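GDSL-like protein (Roseburia intestinalis L1-82, PDB 6HFZ) removes acetyl groups from acetylated mannans as a two-domain esterase of the GDSL (SGNH hydrolase) family, and probably has acetylxylan esterase activity. Local coordinates at residues Ile104-Phe107 against Ser108-Asp111; Pro175-Ala179 against Gly180-Asn184. All blocks are in the same frame, centred on the assembly; numbering follows the deposited sequence.

Interaction 1 of 2, residues Ile104-Phe107 against Ser108-Asp111; sequences IIEF and SVND. With ACT (acetate ion), chain E.
Phe107 O accepts two backbone hydrogen bonds from the turn that follows it. Asp111 N reaches it at 3.0 Å and nearly in line with the carbonyl, whereas Asn110 N, at 3.1 Å, stands well above the carbonyl plane. Asn110 ND2 donates to OXT of an acetate ion at 2.7 Å with an N-H...O angle of 165°. Ser41 N and Gly81 N also bind the ion, consistent, together with Asn110 ND2, with the oxyanion hole of SGNH hydrolases; His193 NE2, from the likely Ser41-His193-Asp190 triad, bonds it as well.

Two waters join the turn to Glu106 at the end of the strand. One accepts from Ser108 N and donates to Glu106 OE1 at 2.7 Å; the second donates to both Glu106 OE2 and Asn110 OD1. Thr43 and Asn142 also bind the Glu106 carboxylate. With CG beside its backbone N (chi1 -70°), Asp111 brings OD1 to 3.7 Å from Phe107 CB, while OD2 bonds Ser84 and His155; His155 also meets Ser108 OG. Asn110 CB lies at the edge of the Phe107 ring, 4.3 Å from Phe107 CD1.

The turn follows the C-terminal end of strand 102-106, which runs between strands 32-39 and 136-141, and Phe107 and Asp111 pack against helix 115-129.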
loop_
_atom_site.group_PDB
_atom_site.type_symbol
_atom_site.label_atom_id
_atom_site.label_comp_id
_atom_site.label_asym_id
_atom_site.label_seq_id
_atom_site.Cartn_x
_atom_site.Cartn_y
_atom_site.Cartn_z
ATOM N N ILE A 104 -2.576 -3.780 -10.450
ATOM C CA ILE A 104 -3.614 -3.993 -9.412
ATOM C C ILE A 104 -3.249 -3.185 -8.172
ATOM O O ILE A 104 -2.067 -3.236 -7.694
ATOM C CB ILE A 104 -3.780 -5.484 -9.087
ATOM C CG1 ILE A 104 -4.713 -6.110 -10.126
ATOM C CG2 ILE A 104 -4.300 -5.684 -7.634
ATOM C CD1 ILE A 104 -4.796 -7.615 -10.096
ATOM N N ILE A 105 -4.239 -2.446 -7.671
ATOM C CA ILE A 105 -4.093 -1.712 -6.462
ATOM C C ILE A 105 -4.986 -2.348 -5.387
ATOM O O ILE A 105 -6.176 -2.486 -5.579
ATOM C CB ILE A 105 -4.426 -0.229 -6.671
ATOM C CG1 ILE A 105 -3.465 0.459 -7.634
ATOM C CG2 ILE A 105 -4.459 0.476 -5.329
ATOM C CD1 ILE A 105 -3.852 1.846 -7.962
ATOM N N GLU A 106 -4.404 -2.716 -4.243
ATOM C CA GLU A 106 -5.067 -3.587 -3.279
ATOM C C GLU A 106 -4.754 -3.118 -1.854
ATOM O O GLU A 106 -3.779 -3.602 -1.234
ATOM C CB GLU A 106 -4.568 -5.008 -3.545
ATOM C CG GLU A 106 -5.244 -6.120 -2.766
ATOM C CD GLU A 106 -4.842 -6.286 -1.317
ATOM O OE1 GLU A 106 -5.737 -6.045 -0.446
ATOM O OE2 GLU A 106 -3.635 -6.596 -1.038
ATOM N N PHE A 107 -5.580 -2.190 -1.345
ATOM C CA PHE A 107 -5.356 -1.573 -0.033
ATOM C C PHE A 107 -6.645 -1.533 0.810
ATOM O O PHE A 107 -6.687 -0.877 1.843
ATOM C CB PHE A 107 -4.781 -0.157 -0.178
ATOM C CG PHE A 107 -3.317 -0.102 -0.522
ATOM C CD1 PHE A 107 -2.359 -0.618 0.360
ATOM C CD2 PHE A 107 -2.890 0.397 -1.739
ATOM C CE1 PHE A 107 -1.001 -0.534 0.066
ATOM C CE2 PHE A 107 -1.534 0.381 -2.067
ATOM C CZ PHE A 107 -0.594 -0.035 -1.151
ATOM N N SER A 108 -7.731 -2.167 0.334
ATOM C CA SER A 108 -9.048 -2.014 0.987
ATOM C C SER A 108 -9.192 -2.742 2.336
ATOM O O SER A 108 -10.220 -2.502 3.015
ATOM C CB SER A 108 -10.180 -2.382 0.018
ATOM O OG SER A 108 -10.022 -1.650 -1.196
ATOM N N VAL A 109 -8.212 -3.567 2.781
ATOM C CA VAL A 109 -8.229 -4.061 4.155
ATOM C C VAL A 109 -6.960 -3.617 4.890
ATOM O O VAL A 109 -6.566 -4.219 5.942
ATOM C CB VAL A 109 -8.420 -5.580 4.241
ATOM C CG1 VAL A 109 -9.839 -5.981 3.824
ATOM C CG2 VAL A 109 -7.395 -6.371 3.441
ATOM N N ASN A 110 -6.312 -2.576 4.385
ATOM C CA ASN A 110 -5.190 -1.944 5.067
ATOM C C ASN A 110 -5.591 -0.525 5.482
ATOM O O ASN A 110 -5.533 -0.164 6.668
ATOM C CB ASN A 110 -3.940 -1.892 4.181
ATOM C CG ASN A 110 -3.286 -3.244 4.020
ATOM O OD1 ASN A 110 -3.499 -3.923 3.012
ATOM N ND2 ASN A 110 -2.577 -3.687 5.059
ATOM N N ASP A 111 -6.044 0.251 4.501
ATOM C CA ASP A 111 -6.645 1.565 4.715
ATOM C C ASP A 111 -7.848 1.386 5.648
ATOM O O ASP A 111 -8.598 0.434 5.495
ATOM C CB ASP A 111 -7.154 2.202 3.422
ATOM C CG ASP A 111 -6.055 2.645 2.471
ATOM O OD1 ASP A 111 -4.882 2.181 2.661
ATOM O OD2 ASP A 111 -6.359 3.442 1.568
HETATM C C ACT E . -1.995 -6.780 5.876
HETATM O O ACT E . -1.708 -7.393 6.952
HETATM O OXT ACT E . -1.211 -6.020 5.301
HETATM C CH3 ACT E . -3.334 -6.936 5.228
HETATM O O HOH W 1 -7.902 -1.427 -3.109
HETATM O O HOH W 2 -8.004 -4.702 -1.018
HETATM O O HOH W 3 -3.129 -6.613 1.696
#

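Interaction 2 of 2, residues Pro175-Ala179 against Gly180-Asn184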
loop_
_atom_site.group_PDB
_atom_site.type_symbol
_atom_site.label_atom_id
_atom_site.label_comp_id
_atom_site.label_asym_id
_atom_site.label_seq_id
_atom_site.Cartn_x
_atom_site.Cartn_y
_atom_site.Cartn_z
ATOM N N PRO A 175 -20.156 -13.315 1.326
ATOM C CA PRO A 175 -21.527 -13.861 1.339
ATOM C C PRO A 175 -21.618 -15.367 1.592
ATOM O O PRO A 175 -22.519 -15.795 2.360
ATOM C CB PRO A 175 -22.084 -13.500 -0.048
ATOM C CG PRO A 175 -21.322 -12.200 -0.367
ATOM C CD PRO A 175 -19.921 -12.418 0.188
ATOM N N GLU A 176 -20.654 -16.151 1.048
ATOM C CA GLU A 176 -20.639 -17.608 1.282
ATOM C C GLU A 176 -20.174 -17.924 2.713
ATOM O O GLU A 176 -20.684 -18.866 3.356
ATOM C CB GLU A 176 -19.867 -18.328 0.164
ATOM C CG GLU A 176 -20.597 -18.272 -1.174
ATOM C CD GLU A 176 -21.940 -18.994 -1.138
ATOM O OE1 GLU A 176 -21.927 -20.219 -1.149
ATOM O OE2 GLU A 176 -22.989 -18.347 -0.959
ATOM N N VAL A 177 -19.298 -17.081 3.276
ATOM C CA VAL A 177 -18.848 -17.228 4.659
ATOM C C VAL A 177 -19.991 -16.914 5.625
ATOM O O VAL A 177 -20.279 -17.692 6.558
ATOM C CB VAL A 177 -17.611 -16.387 4.959
ATOM C CG1 VAL A 177 -17.267 -16.355 6.446
ATOM C CG2 VAL A 177 -16.436 -16.876 4.129
ATOM N N VAL A 178 -20.651 -15.781 5.427
ATOM C CA VAL A 178 -21.661 -15.392 6.410
ATOM C C VAL A 178 -22.855 -16.378 6.373
ATOM O O VAL A 178 -23.543 -16.525 7.372
ATOM C CB VAL A 178 -22.060 -13.910 6.256
ATOM C CG1 VAL A 178 -22.989 -13.648 5.059
ATOM C CG2 VAL A 178 -22.667 -13.338 7.541
ATOM N N ALA A 179 -23.125 -17.021 5.239
ATOM C CA ALA A 179 -24.267 -17.958 5.091
ATOM C C ALA A 179 -23.911 -19.336 5.654
ATOM O O ALA A 179 -24.778 -20.228 5.649
ATOM C CB ALA A 179 -24.682 -18.109 3.643
ATOM N N GLY A 180 -22.630 -19.520 5.998
ATOM C CA GLY A 180 -22.103 -20.722 6.625
ATOM C C GLY A 180 -21.745 -21.826 5.638
ATOM O O GLY A 180 -21.561 -22.984 6.059
ATOM N N ARG A 181 -21.594 -21.501 4.355
ATOM C CA ARG A 181 -21.202 -22.511 3.363
ATOM C C ARG A 181 -19.695 -22.613 3.204
ATOM O O ARG A 181 -19.227 -23.634 2.741
ATOM C CB ARG A 181 -21.912 -22.254 2.039
ATOM C CG ARG A 181 -23.356 -22.755 2.118
ATOM C CD ARG A 181 -23.988 -22.618 0.780
ATOM N NE ARG A 181 -24.124 -21.201 0.507
ATOM C CZ ARG A 181 -25.207 -20.472 0.797
ATOM N NH1 ARG A 181 -26.169 -20.972 1.565
ATOM N NH2 ARG A 181 -25.327 -19.263 0.277
ATOM N N ILE A 182 -18.945 -21.587 3.588
ATOM C CA ILE A 182 -17.501 -21.718 3.768
ATOM C C ILE A 182 -17.194 -21.414 5.231
ATOM O O ILE A 182 -17.569 -20.311 5.715
ATOM C CB ILE A 182 -16.740 -20.721 2.876
ATOM C CG1 ILE A 182 -16.983 -20.936 1.380
ATOM C CG2 ILE A 182 -15.262 -20.702 3.239
ATOM C CD1 ILE A 182 -16.412 -19.865 0.518
ATOM N N GLU A 183 -16.539 -22.328 5.947
ATOM C CA GLU A 183 -16.118 -21.989 7.333
ATOM C C GLU A 183 -14.806 -21.197 7.235
ATOM O O GLU A 183 -13.974 -21.492 6.392
ATOM C CB GLU A 183 -15.945 -23.180 8.286
ATOM C CG GLU A 183 -16.188 -22.788 9.768
ATOM C CD GLU A 183 -15.071 -22.065 10.543
ATOM O OE1 GLU A 183 -13.890 -22.395 10.342
ATOM O OE2 GLU A 183 -15.382 -21.173 11.376
ATOM N N ASN A 184 -14.690 -20.144 8.051
ATOM C CA ASN A 184 -13.601 -19.179 7.945
ATOM C C ASN A 184 -12.245 -19.876 7.816
ATOM O O ASN A 184 -11.444 -19.507 6.970
ATOM C CB ASN A 184 -13.549 -18.234 9.146
ATOM C CG ASN A 184 -14.790 -17.372 9.231
ATOM O OD1 ASN A 184 -15.913 -17.883 9.239
ATOM N ND2 ASN A 184 -14.585 -16.066 9.325
HETATM O O HOH W 4 -19.008 -19.473 8.053
#
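Arg181 grips Glu176 side-on with two nitrogens, one to each carboxylate oxygen. NE donates to Glu176 OE1 at 2.9 Å and NH2 to Glu176 OE2 at 2.8 Å, both on the syn sides of the carboxylate, and N-H...O angles that both exceed 160° show two nearly straight bonds. The two flat groups are nonetheless twisted 35° apart. A bend in the glutamate chain at chi2 (-63°) folds the carboxylate back toward the arginine, and Gln4 N gives OE1 a further donor. Ala179 CB lies over one face of the guanidinium, 3.6 Å from Arg181 NH2.

Two backbone acceptors of the last turn, Glu176 O and Val177 O, are also engaged. Glu176 O receives Arg181 N almost head-on and Ile182 N from above its carbonyl plane, the latter at 3.2 Å. Val177 O accepts from Gly180 N and from a water that also donates to Ile182 O. Gly180, with positive phi, reverses the chain in a Schellman motif. Ile182 O lies 3.5 Å from Val177 CA in a CH...O contact.

Apolar packing completes the turn: Ile182 CD1 touches Glu176 CB, and the Val177 and Ile182 side chains meet at about a right angle. Asn184 OD1 rests against Val177 CG1, while its ND2 bonds Asp191 and Tyr145 O.

An alanine in place of Glu176 would probably strand the Arg181 guanidinium without its anionic mate, set it free to turn, and deprive Gln4 N of its acceptor. Pairing the buried Glu176 with the exposed Arg181 probably balances the glutamate's charge locally, while two backbone donors satisfy Glu176 O, and Gly180 N with a water satisfies Val177 O.

Overall arrangement
Running from the N terminus, the chain first enters interaction 1, where strand 102-106 of the mixed sheet ends and turns toward helix 115-129. It then passes through that helix, strand 136-141, helix 152-161 and strand 166-168 before helix 173-178 ends in interaction 2, whose loop leads on toward helix 196-215. Each contact closes a short loop of its own, and the two lie in series, neither nested nor crossed. The centres of interactions 1 and 2 are about 22 Å apart; the nearest atoms of interactions 1 and 2 are about 12 Å apart, without touching. Interaction 1 joins the central sheet to the acetate site; interaction 2 lies at the periphery, where the helix end meets the N-terminal residues Tyr3 and Gln4.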